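Local coordinates for protein putative Type I topoisomerase (Deinococcus radiodurans, PDB 3M4A) that probably relaxes DNA as a type IB topoisomerase, breaking one strand without ATP, allowing passage and resealing it, at residues Pro119-Lys122 with Val123-Leu126; Ser153-Arg156 with Gln157-Val161; Cys291-Ile294 with Phe295-Leu299. All coordinates share one frame; numbering follows the deposited sequence.

Interaction 1: residues Pro119-Lys122 with Val123-Leu126. With nucleotides of chain B.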
ATOM      1  N   PRO A 119      -9.943  18.376  -3.204  1.00  9.30           N
ATOM      2  CA  PRO A 119     -10.972  17.595  -3.899  1.00  9.08           C
ATOM      3  C   PRO A 119     -10.876  16.113  -3.552  1.00  9.63           C
ATOM      4  O   PRO A 119      -9.869  15.681  -2.989  1.00  7.79           O
ATOM      5  CB  PRO A 119     -10.639  17.808  -5.374  1.00  9.52           C
ATOM      6  CG  PRO A 119      -9.133  18.001  -5.371  1.00  9.41           C
ATOM      7  CD  PRO A 119      -8.876  18.813  -4.124  1.00  9.57           C
ATOM      8  N   PRO A 120     -11.915  15.332  -3.869  1.00  8.98           N
ATOM      9  CA  PRO A 120     -11.979  13.940  -3.416  1.00  9.08           C
ATOM     10  C   PRO A 120     -10.756  13.090  -3.759  1.00  8.87           C
ATOM     11  O   PRO A 120     -10.220  12.414  -2.876  1.00  8.99           O
ATOM     12  CB  PRO A 120     -13.238  13.415  -4.115  1.00  9.59           C
ATOM     13  CG  PRO A 120     -14.075  14.617  -4.241  1.00  9.69           C
ATOM     14  CD  PRO A 120     -13.137  15.703  -4.615  1.00  9.80           C
ATOM     15  N   ARG A 121     -10.300  13.141  -5.009  1.00  8.42           N
ATOM     16  CA  ARG A 121      -9.181  12.305  -5.427  1.00  8.19           C
ATOM     17  C   ARG A 121      -7.877  12.736  -4.750  1.00  7.88           C
ATOM     18  O   ARG A 121      -7.004  11.905  -4.539  1.00  6.88           O
ATOM     19  CB  ARG A 121      -9.023  12.301  -6.944  1.00  8.62           C
ATOM     20  CG  ARG A 121     -10.189  11.621  -7.636  1.00  9.12           C
ATOM     21  CD  ARG A 121     -10.033  11.658  -9.148  1.00  9.51           C
ATOM     22  NE  ARG A 121      -8.905  10.858  -9.600  1.00 11.08           N
ATOM     23  CZ  ARG A 121      -8.932   9.560  -9.908  1.00 13.01           C
ATOM     24  NH1 ARG A 121     -10.049   8.846  -9.855  1.00 15.03           N
ATOM     25  NH2 ARG A 121      -7.809   8.977 -10.287  1.00 14.76           N
ATOM     26  N   LYS A 122      -7.731  14.016  -4.432  1.00  6.89           N
ATOM     27  CA  LYS A 122      -6.518  14.461  -3.714  1.00  6.69           C
ATOM     28  C   LYS A 122      -6.502  13.921  -2.265  1.00  6.97           C
ATOM     29  O   LYS A 122      -5.473  13.389  -1.771  1.00  6.12           O
ATOM     30  CB  LYS A 122      -6.389  15.984  -3.738  1.00  6.80           C
ATOM     31  CG  LYS A 122      -5.189  16.475  -2.937  1.00  5.96           C
ATOM     32  CD  LYS A 122      -4.712  17.858  -3.322  1.00  6.48           C
ATOM     33  CE  LYS A 122      -3.396  18.185  -2.621  1.00  6.18           C
ATOM     34  NZ  LYS A 122      -2.768  19.423  -3.184  1.00  5.73           N
ATOM     35  N   VAL A 123      -7.640  14.015  -1.587  1.00  6.52           N
ATOM     36  CA  VAL A 123      -7.740  13.482  -0.218  1.00  6.63           C
ATOM     37  C   VAL A 123      -7.540  11.959  -0.237  1.00  6.30           C
ATOM     38  O   VAL A 123      -6.834  11.413   0.615  1.00  6.28           O
ATOM     39  CB  VAL A 123      -9.045  13.876   0.491  1.00  6.75           C
ATOM     40  CG1 VAL A 123      -9.062  13.358   1.919  1.00  7.18           C
ATOM     41  CG2 VAL A 123      -9.179  15.403   0.528  1.00  4.82           C
ATOM     42  N   MET A 124      -8.127  11.274  -1.222  1.00  6.65           N
ATOM     43  CA  MET A 124      -7.917   9.826  -1.359  1.00  6.85           C
ATOM     44  C   MET A 124      -6.477   9.455  -1.714  1.00  5.88           C
ATOM     45  O   MET A 124      -5.975   8.441  -1.238  1.00  5.48           O
ATOM     46  CB  MET A 124      -8.918   9.213  -2.332  1.00  7.64           C
ATOM     47  CG  MET A 124     -10.288   9.233  -1.736  1.00  9.07           C
ATOM     48  SD  MET A 124     -11.588   8.425  -2.689  1.00 10.21           S
ATOM     49  CE  MET A 124     -11.600   9.385  -4.186  1.00 12.42           C
ATOM     50  N   ALA A 125      -5.818  10.274  -2.525  1.00  5.13           N
ATOM     51  CA  ALA A 125      -4.393  10.062  -2.806  1.00  5.21           C
ATOM     52  C   ALA A 125      -3.556  10.209  -1.529  1.00  4.86           C
ATOM     53  O   ALA A 125      -2.595   9.440  -1.317  1.00  4.59           O
ATOM     54  CB  ALA A 125      -3.905  11.040  -3.899  1.00  4.81           C
ATOM     55  N   LEU A 126      -3.888  11.188  -0.687  1.00  4.64           N
ATOM     56  CA  LEU A 126      -3.194  11.383   0.596  1.00  4.65           C
ATOM     57  C   LEU A 126      -3.409  10.156   1.503  1.00  4.85           C
ATOM     58  O   LEU A 126      -2.474   9.637   2.143  1.00  3.05           O
ATOM     59  CB  LEU A 126      -3.709  12.647   1.294  1.00  5.03           C
ATOM     60  CG  LEU A 126      -3.343  13.990   0.657  1.00  5.36           C
ATOM     61  CD1 LEU A 126      -4.202  15.123   1.220  1.00  5.22           C
ATOM     62  CD2 LEU A 126      -1.851  14.270   0.940  1.00  4.19           C
TER
ATOM     63  P    DG B   9       1.028  20.164  -2.620  1.00  5.93           P
ATOM     64  OP1  DG B   9      -0.313  19.727  -2.130  1.00  6.83           O
ATOM     65  OP2  DG B   9       1.994  20.779  -1.687  1.00  6.51           O
ATOM     66  O5'  DG B   9       1.785  18.954  -3.337  1.00  6.23           O
ATOM     67  C5'  DG B   9       1.142  18.176  -4.315  1.00  6.76           C
ATOM     68  C4'  DG B   9       2.154  17.503  -5.228  1.00  6.43           C
ATOM     69  O4'  DG B   9       2.917  18.450  -6.015  1.00  4.58           O
ATOM     70  C3'  DG B   9       3.235  16.729  -4.484  1.00  3.91           C
ATOM     71  O3'  DG B   9       3.491  15.538  -5.199  1.00  4.13           O
ATOM     72  C2'  DG B   9       4.409  17.716  -4.367  1.00  4.40           C
ATOM     73  C1'  DG B   9       4.329  18.440  -5.683  1.00  4.16           C
ATOM     74  N9   DG B   9       4.667  19.856  -5.716  1.00  3.17           N
ATOM     75  C8   DG B   9       4.299  20.801  -4.810  1.00  3.42           C
ATOM     76  N7   DG B   9       4.647  22.018  -5.112  1.00  3.79           N
ATOM     77  C5   DG B   9       5.294  21.870  -6.318  1.00  3.18           C
ATOM     78  C6   DG B   9       5.893  22.836  -7.150  1.00  3.88           C
ATOM     79  O6   DG B   9       5.974  24.059  -7.006  1.00  3.78           O
ATOM     80  N1   DG B   9       6.432  22.249  -8.273  1.00  3.22           N
ATOM     81  C2   DG B   9       6.402  20.911  -8.578  1.00  3.34           C
ATOM     82  N2   DG B   9       6.976  20.508  -9.721  1.00  3.02           N
ATOM     83  N3   DG B   9       5.818  20.006  -7.821  1.00  3.50           N
ATOM     84  C4   DG B   9       5.324  20.552  -6.700  1.00  2.49           C
TER
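The flat Pro120 peptide is what the Met124 side chain packs against, with methyl CE of Met124 3.6 Å from Pro120 O and 4.4 Å from CB of the Pro120 ring. Met124 CG lies by the same oxygen at 3.4 Å, and the bend at chi3 (-62°) folds CE back against the first turn. That oxygen also accepts the helical bond from Met124 N at 2.9 Å. Two residues further on, Leu126 sets CG 3.3 Å from Lys122 O. The Lys122 side chain runs out from the helix: CG is anti to the backbone N (chi1 177°) and the extended chain carries NZ to OP1 of DG9 of chain B, 2.7 Å away, while Leu113 O and Ala115 O also take bonds from NZ. A methionine in its place would probably leave that phosphate without this charged partner and the two carbonyls without their donor. The Arg121 guanidinium is paired with Asp112 and Glu228. This N-terminal turn of helix 120-134, with Pro119 at the N-cap, thus presents a DNA-backbone contact from the catalytic-core region. Met124 and Ala125 pack on Tyr225 of helix 219-230, Ala125 on Leu113 of helix 91-113, and Leu126 on Leu188 of helix 186-196.

Interaction 2: residues Ser153-Arg156 with Gln157-Val161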
ATOM      1  N   SER A 153      -9.827   5.571   7.734  1.00  6.99           N
ATOM      2  CA  SER A 153     -11.004   6.283   7.212  1.00  7.59           C
ATOM      3  C   SER A 153     -11.939   6.789   8.309  1.00  7.89           C
ATOM      4  O   SER A 153     -12.828   7.593   8.037  1.00  8.81           O
ATOM      5  CB  SER A 153     -11.768   5.439   6.197  1.00  7.69           C
ATOM      6  OG  SER A 153     -12.430   4.344   6.792  1.00  8.02           O
ATOM      7  N   THR A 154     -11.727   6.326   9.539  1.00  8.14           N
ATOM      8  CA  THR A 154     -12.533   6.716  10.685  1.00  8.25           C
ATOM      9  C   THR A 154     -11.746   7.554  11.711  1.00  8.07           C
ATOM     10  O   THR A 154     -12.228   7.809  12.808  1.00  8.68           O
ATOM     11  CB  THR A 154     -13.179   5.456  11.323  1.00  8.51           C
ATOM     12  OG1 THR A 154     -12.175   4.502  11.672  1.00  8.09           O
ATOM     13  CG2 THR A 154     -14.120   4.816  10.309  1.00  8.36           C
ATOM     14  N   LEU A 155     -10.561   8.043  11.330  1.00  8.30           N
ATOM     15  CA  LEU A 155      -9.789   8.874  12.231  1.00  8.00           C
ATOM     16  C   LEU A 155     -10.483  10.205  12.459  1.00  8.33           C
ATOM     17  O   LEU A 155     -11.142  10.747  11.574  1.00  7.90           O
ATOM     18  CB  LEU A 155      -8.367   9.169  11.730  1.00  7.72           C
ATOM     19  CG  LEU A 155      -7.362   8.030  11.679  1.00  7.98           C
ATOM     20  CD1 LEU A 155      -5.987   8.591  11.320  1.00  8.05           C
ATOM     21  CD2 LEU A 155      -7.312   7.283  13.006  1.00  6.32           C
ATOM     22  N   ARG A 156     -10.320  10.686  13.681  1.00  9.36           N
ATOM     23  CA  ARG A 156     -10.774  11.978  14.092  1.00 10.24           C
ATOM     24  C   ARG A 156      -9.589  12.934  14.114  1.00  9.82           C
ATOM     25  O   ARG A 156      -8.425  12.517  14.198  1.00  8.45           O
ATOM     26  CB  ARG A 156     -11.414  11.876  15.482  1.00 11.32           C
ATOM     27  CG  ARG A 156     -12.704  11.069  15.483  1.00 13.53           C
ATOM     28  CD  ARG A 156     -13.155  10.750  16.891  1.00 16.44           C
ATOM     29  NE  ARG A 156     -14.497  10.171  16.881  1.00 20.21           N
ATOM     30  CZ  ARG A 156     -15.636  10.866  16.911  1.00 22.97           C
ATOM     31  NH1 ARG A 156     -15.640  12.195  16.971  1.00 24.31           N
ATOM     32  NH2 ARG A 156     -16.792  10.214  16.879  1.00 25.27           N
ATOM     33  N   GLN A 157      -9.875  14.223  14.025  1.00  8.83           N
ATOM     34  CA  GLN A 157      -8.809  15.219  14.146  1.00  9.04           C
ATOM     35  C   GLN A 157      -8.001  15.073  15.427  1.00  8.40           C
ATOM     36  O   GLN A 157      -6.801  15.356  15.426  1.00  8.31           O
ATOM     37  CB  GLN A 157      -9.356  16.649  14.038  1.00  8.87           C
ATOM     38  CG  GLN A 157      -9.828  16.987  12.649  1.00  8.82           C
ATOM     39  CD  GLN A 157     -10.160  18.464  12.455  1.00  9.90           C
ATOM     40  OE1 GLN A 157      -9.780  19.314  13.263  1.00 12.14           O
ATOM     41  NE2 GLN A 157     -10.889  18.763  11.386  1.00  9.79           N
ATOM     42  N   ARG A 158      -8.632  14.594  16.517  1.00  7.92           N
ATOM     43  CA  ARG A 158      -7.957  14.449  17.805  1.00  8.03           C
ATOM     44  C   ARG A 158      -6.867  13.391  17.815  1.00  6.80           C
ATOM     45  O   ARG A 158      -6.083  13.304  18.762  1.00  7.16           O
ATOM     46  CB  ARG A 158      -8.969  14.147  18.924  1.00  8.36           C
ATOM     47  CG  ARG A 158      -9.453  12.720  18.996  1.00  9.77           C
ATOM     48  CD  ARG A 158     -10.295  12.514  20.238  1.00 11.87           C
ATOM     49  NE  ARG A 158     -10.974  11.217  20.243  1.00 15.27           N
ATOM     50  CZ  ARG A 158     -10.461  10.095  20.724  1.00 17.52           C
ATOM     51  NH1 ARG A 158      -9.240  10.080  21.240  1.00 19.65           N
ATOM     52  NH2 ARG A 158     -11.170   8.974  20.679  1.00 18.15           N
ATOM     53  N   HIS A 159      -6.796  12.613  16.737  1.00  6.35           N
ATOM     54  CA  HIS A 159      -5.863  11.511  16.631  1.00  6.46           C
ATOM     55  C   HIS A 159      -4.521  11.862  15.986  1.00  6.65           C
ATOM     56  O   HIS A 159      -3.673  10.979  15.841  1.00  6.26           O
ATOM     57  CB  HIS A 159      -6.486  10.402  15.801  1.00  6.42           C
ATOM     58  CG  HIS A 159      -7.584   9.670  16.498  1.00  6.76           C
ATOM     59  ND1 HIS A 159      -8.749   9.288  15.865  1.00  7.12           N
ATOM     60  CD2 HIS A 159      -7.689   9.251  17.774  1.00  7.14           C
ATOM     61  CE1 HIS A 159      -9.511   8.635  16.727  1.00  7.13           C
ATOM     62  NE2 HIS A 159      -8.887   8.592  17.888  1.00  7.34           N
ATOM     63  N   VAL A 160      -4.336  13.111  15.578  1.00  5.71           N
ATOM     64  CA  VAL A 160      -3.138  13.493  14.830  1.00  6.23           C
ATOM     65  C   VAL A 160      -2.572  14.813  15.310  1.00  6.69           C
ATOM     66  O   VAL A 160      -3.317  15.666  15.803  1.00  7.25           O
ATOM     67  CB  VAL A 160      -3.465  13.581  13.322  1.00  6.15           C
ATOM     68  CG1 VAL A 160      -4.357  14.767  13.010  1.00  6.04           C
ATOM     69  CG2 VAL A 160      -2.179  13.618  12.471  1.00  5.37           C
ATOM     70  N   VAL A 161      -1.254  14.966  15.167  1.00  6.26           N
ATOM     71  CA  VAL A 161      -0.575  16.262  15.379  1.00  6.82           C
ATOM     72  C   VAL A 161       0.535  16.395  14.317  1.00  6.44           C
ATOM     73  O   VAL A 161       1.131  15.403  13.911  1.00  6.27           O
ATOM     74  CB  VAL A 161      -0.003  16.408  16.824  1.00  7.25           C
ATOM     75  CG1 VAL A 161       1.201  15.516  17.046  1.00  8.99           C
ATOM     76  CG2 VAL A 161       0.339  17.886  17.131  1.00  7.20           C
TER
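Arg156 N gives its hydrogen to His159 ND1 over 3.0 Å in a nearly straight bond (169°), and the same two residues are joined a second time by His159 N bonding to Arg156 O, also at 3.0 Å. The imidazole thus acts as acceptor through ND1, with the amide tilted 26° from the ring plane; the second bond closes a 3-10 turn, and the first ties the imidazole back to its start. With chi1 at -72°, His159 CG stands beside its own backbone N, which swings the ring back toward Arg156 N. Leu155 places CD2 at 3.8 Å from His159 ND1, and Arg156 CB comes to 3.7 Å from the same nitrogen, giving the ring nitrogen apolar company. His159 NE2 stands 3.5 Å above the centre of the Arg158 guanidinium, on one face of it. The two arginine chains cross, with Arg156 CD 4.0 Å from Arg158 NE, and Arg156 turns its charge to Trp202 in a cation-pi contact. The turn delivers the chain into strand 160-163, an outer strand of a three-stranded antiparallel sheet. Leu155 and His159 pack on Phe169 and Phe171 of the neighbouring strand 166-172, and Val160 reaches Met192 and Leu196 of helix 186-196.

Interaction 3: residues Cys291-Ile294 with Phe295-Leu299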
ATOM      1  N   CYS A 291       6.832 -11.822   4.708  1.00 10.47           N
ATOM      2  CA  CYS A 291       7.198 -12.899   3.781  1.00 10.49           C
ATOM      3  C   CYS A 291       8.423 -13.655   4.323  1.00  9.77           C
ATOM      4  O   CYS A 291       9.445 -13.058   4.605  1.00  9.39           O
ATOM      5  CB  CYS A 291       7.463 -12.333   2.384  1.00 10.59           C
ATOM      6  SG  CYS A 291       7.986 -13.588   1.211  1.00 12.92           S
ATOM      7  N   PRO A 292       8.332 -14.996   4.449  1.00  9.64           N
ATOM      8  CA  PRO A 292       9.432 -15.744   5.058  1.00  9.54           C
ATOM      9  C   PRO A 292      10.733 -15.711   4.270  1.00  8.72           C
ATOM     10  O   PRO A 292      11.811 -15.962   4.811  1.00  9.03           O
ATOM     11  CB  PRO A 292       8.888 -17.183   5.123  1.00  9.83           C
ATOM     12  CG  PRO A 292       7.856 -17.255   4.097  1.00 10.68           C
ATOM     13  CD  PRO A 292       7.235 -15.872   4.014  1.00 10.18           C
ATOM     14  N   VAL A 293      10.650 -15.381   2.989  1.00  8.86           N
ATOM     15  CA  VAL A 293      11.850 -15.254   2.183  1.00  8.62           C
ATOM     16  C   VAL A 293      12.864 -14.291   2.806  1.00  8.35           C
ATOM     17  O   VAL A 293      14.059 -14.552   2.792  1.00  7.95           O
ATOM     18  CB  VAL A 293      11.503 -14.856   0.730  1.00  8.79           C
ATOM     19  CG1 VAL A 293      12.775 -14.504  -0.065  1.00  9.36           C
ATOM     20  CG2 VAL A 293      10.726 -15.997   0.055  1.00  9.01           C
ATOM     21  N   ILE A 294      12.395 -13.189   3.393  1.00  8.19           N
ATOM     22  CA  ILE A 294      13.272 -12.199   4.018  0.50  8.03           C
ATOM     23  C   ILE A 294      14.079 -12.806   5.176  1.00  7.64           C
ATOM     24  O   ILE A 294      15.273 -12.512   5.366  1.00  7.47           O
ATOM     25  CB  ILE A 294      12.422 -10.964   4.485  0.50  7.94           C
ATOM     26  CG1 ILE A 294      12.189 -10.014   3.303  0.50  7.36           C
ATOM     27  CG2 ILE A 294      13.075 -10.212   5.634  0.50  7.35           C
ATOM     28  CD1 ILE A 294      11.460 -10.640   2.129  0.50  5.32           C
ATOM     29  N   PHE A 295      13.402 -13.663   5.953  1.00  8.56           N
ATOM     30  CA  PHE A 295      14.012 -14.377   7.084  1.00  8.69           C
ATOM     31  C   PHE A 295      14.996 -15.448   6.591  1.00  8.69           C
ATOM     32  O   PHE A 295      16.086 -15.569   7.138  1.00  8.39           O
ATOM     33  CB  PHE A 295      12.928 -15.012   7.962  1.00  9.94           C
ATOM     34  CG  PHE A 295      12.184 -14.029   8.836  1.00  9.91           C
ATOM     35  CD1 PHE A 295      12.350 -12.652   8.697  1.00 11.17           C
ATOM     36  CD2 PHE A 295      11.310 -14.488   9.803  1.00 11.67           C
ATOM     37  CE1 PHE A 295      11.667 -11.769   9.516  1.00 11.70           C
ATOM     38  CE2 PHE A 295      10.615 -13.593  10.629  1.00 12.20           C
ATOM     39  CZ  PHE A 295      10.801 -12.235  10.467  1.00 12.65           C
ATOM     40  N   ASP A 296      14.615 -16.191   5.554  1.00  9.05           N
ATOM     41  CA  ASP A 296      15.535 -17.142   4.890  1.00  9.20           C
ATOM     42  C   ASP A 296      16.845 -16.467   4.494  1.00  9.41           C
ATOM     43  O   ASP A 296      17.941 -16.937   4.824  1.00  9.54           O
ATOM     44  CB  ASP A 296      14.918 -17.756   3.631  1.00  9.35           C
ATOM     45  CG  ASP A 296      13.776 -18.714   3.919  1.00  9.14           C
ATOM     46  OD1 ASP A 296      13.655 -19.235   5.055  1.00 11.34           O
ATOM     47  OD2 ASP A 296      12.993 -18.932   2.982  1.00 12.39           O
ATOM     48  N   ARG A 297      16.750 -15.329   3.807  1.00  8.72           N
ATOM     49  CA  ARG A 297      17.959 -14.632   3.407  1.00  8.76           C
ATOM     50  C   ARG A 297      18.791 -14.191   4.605  1.00  8.81           C
ATOM     51  O   ARG A 297      20.018 -14.355   4.619  1.00  9.03           O
ATOM     52  CB  ARG A 297      17.630 -13.458   2.480  1.00  8.66           C
ATOM     53  CG  ARG A 297      16.982 -13.868   1.182  1.00  8.08           C
ATOM     54  CD  ARG A 297      17.853 -14.738   0.263  1.00  8.90           C
ATOM     55  NE  ARG A 297      17.047 -15.059  -0.900  1.00  8.61           N
ATOM     56  CZ  ARG A 297      16.176 -16.069  -0.971  1.00  8.07           C
ATOM     57  NH1 ARG A 297      16.032 -16.908   0.052  1.00 10.38           N
ATOM     58  NH2 ARG A 297      15.446 -16.252  -2.058  1.00  9.81           N
ATOM     59  N   TYR A 298      18.134 -13.659   5.635  1.00  8.95           N
ATOM     60  CA  TYR A 298      18.838 -13.242   6.840  1.00  9.55           C
ATOM     61  C   TYR A 298      19.620 -14.397   7.462  1.00 10.15           C
ATOM     62  O   TYR A 298      20.771 -14.236   7.857  1.00  9.92           O
ATOM     63  CB  TYR A 298      17.855 -12.657   7.858  1.00  9.10           C
ATOM     64  CG  TYR A 298      18.543 -12.132   9.086  1.00  9.32           C
ATOM     65  CD1 TYR A 298      19.298 -10.960   9.033  1.00  7.18           C
ATOM     66  CD2 TYR A 298      18.475 -12.822  10.300  1.00  9.00           C
ATOM     67  CE1 TYR A 298      19.945 -10.477  10.154  1.00  8.87           C
ATOM     68  CE2 TYR A 298      19.112 -12.346  11.431  1.00  8.89           C
ATOM     69  CZ  TYR A 298      19.848 -11.179  11.360  1.00  8.98           C
ATOM     70  OH  TYR A 298      20.499 -10.701  12.476  1.00 10.76           O
ATOM     71  N   LEU A 299      18.992 -15.558   7.530  1.00 11.62           N
ATOM     72  CA  LEU A 299      19.619 -16.754   8.106  1.00 12.64           C
ATOM     73  C   LEU A 299      20.816 -17.262   7.292  1.00 13.66           C
ATOM     74  O   LEU A 299      21.700 -17.936   7.838  1.00 14.54           O
ATOM     75  CB  LEU A 299      18.575 -17.860   8.289  1.00 12.99           C
ATOM     76  CG  LEU A 299      17.591 -17.565   9.424  1.00 13.55           C
ATOM     77  CD1 LEU A 299      16.440 -18.553   9.429  1.00 14.79           C
ATOM     78  CD2 LEU A 299      18.290 -17.551  10.759  1.00 16.09           C
TER
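Three successive i to i+4 bonds run from Asp296, Arg297 and Tyr298 back to Pro292, Val293 and Ile294, the straightest being Asp296 N to Pro292 O at 2.9 Å and 172°. Cys291 is the N-cap, and its SG accepts a weak capping bond from Val293 N, 3.7 Å away. One turn apart, Val293 and Arg297 run alongside one another, methyl CG1 of Val293 resting 3.7 Å above the plane of the Arg297 guanidinium, away from its centre. The bend at chi2 (-64°) is what brings the Arg297 chain back along the helix to meet that methyl. Asp296 leans over the first turn, its CG 3.5 Å from Pro292 O, and Phe295 turns a ring edge to the backbone, with CD1 3.9 Å from Ile294 C. Helix 292-299 is amphipathic in outline: Phe295 is buried against Leu267 and Val271 of helix 260-278, while Asp296 is exposed. With the methyl on a face, the guanidinium edge can still serve polar partners on helix 323-337: NH2 makes a salt bridge with Glu335 and NE a hydrogen bond to Ser334. Apolar and polar contacts therefore share one arginine, by its flat face and by its edge.

Overall arrangement
All three contacts are local, and they lie in different parts of one type IB topoisomerase, two close together and one apart. Interactions 1 and 2 are neighbours, their centres about 16 Å apart and their nearest atoms about 9 Å; they do not touch, but helix 186-196 mediates, taking Leu126 of one and Val160 of the other. Interaction 3 stands alone: its centre is about 36 Å from that of interaction 1, on the opposite side of the chain's centre, and about 35 Å from that of interaction 2. The bound DNA grades them likewise. Interaction 1 grips a phosphate directly, whereas the nearest atoms of interactions 2 and 3 are about 16 Å and 25 Å from the nucleic acid.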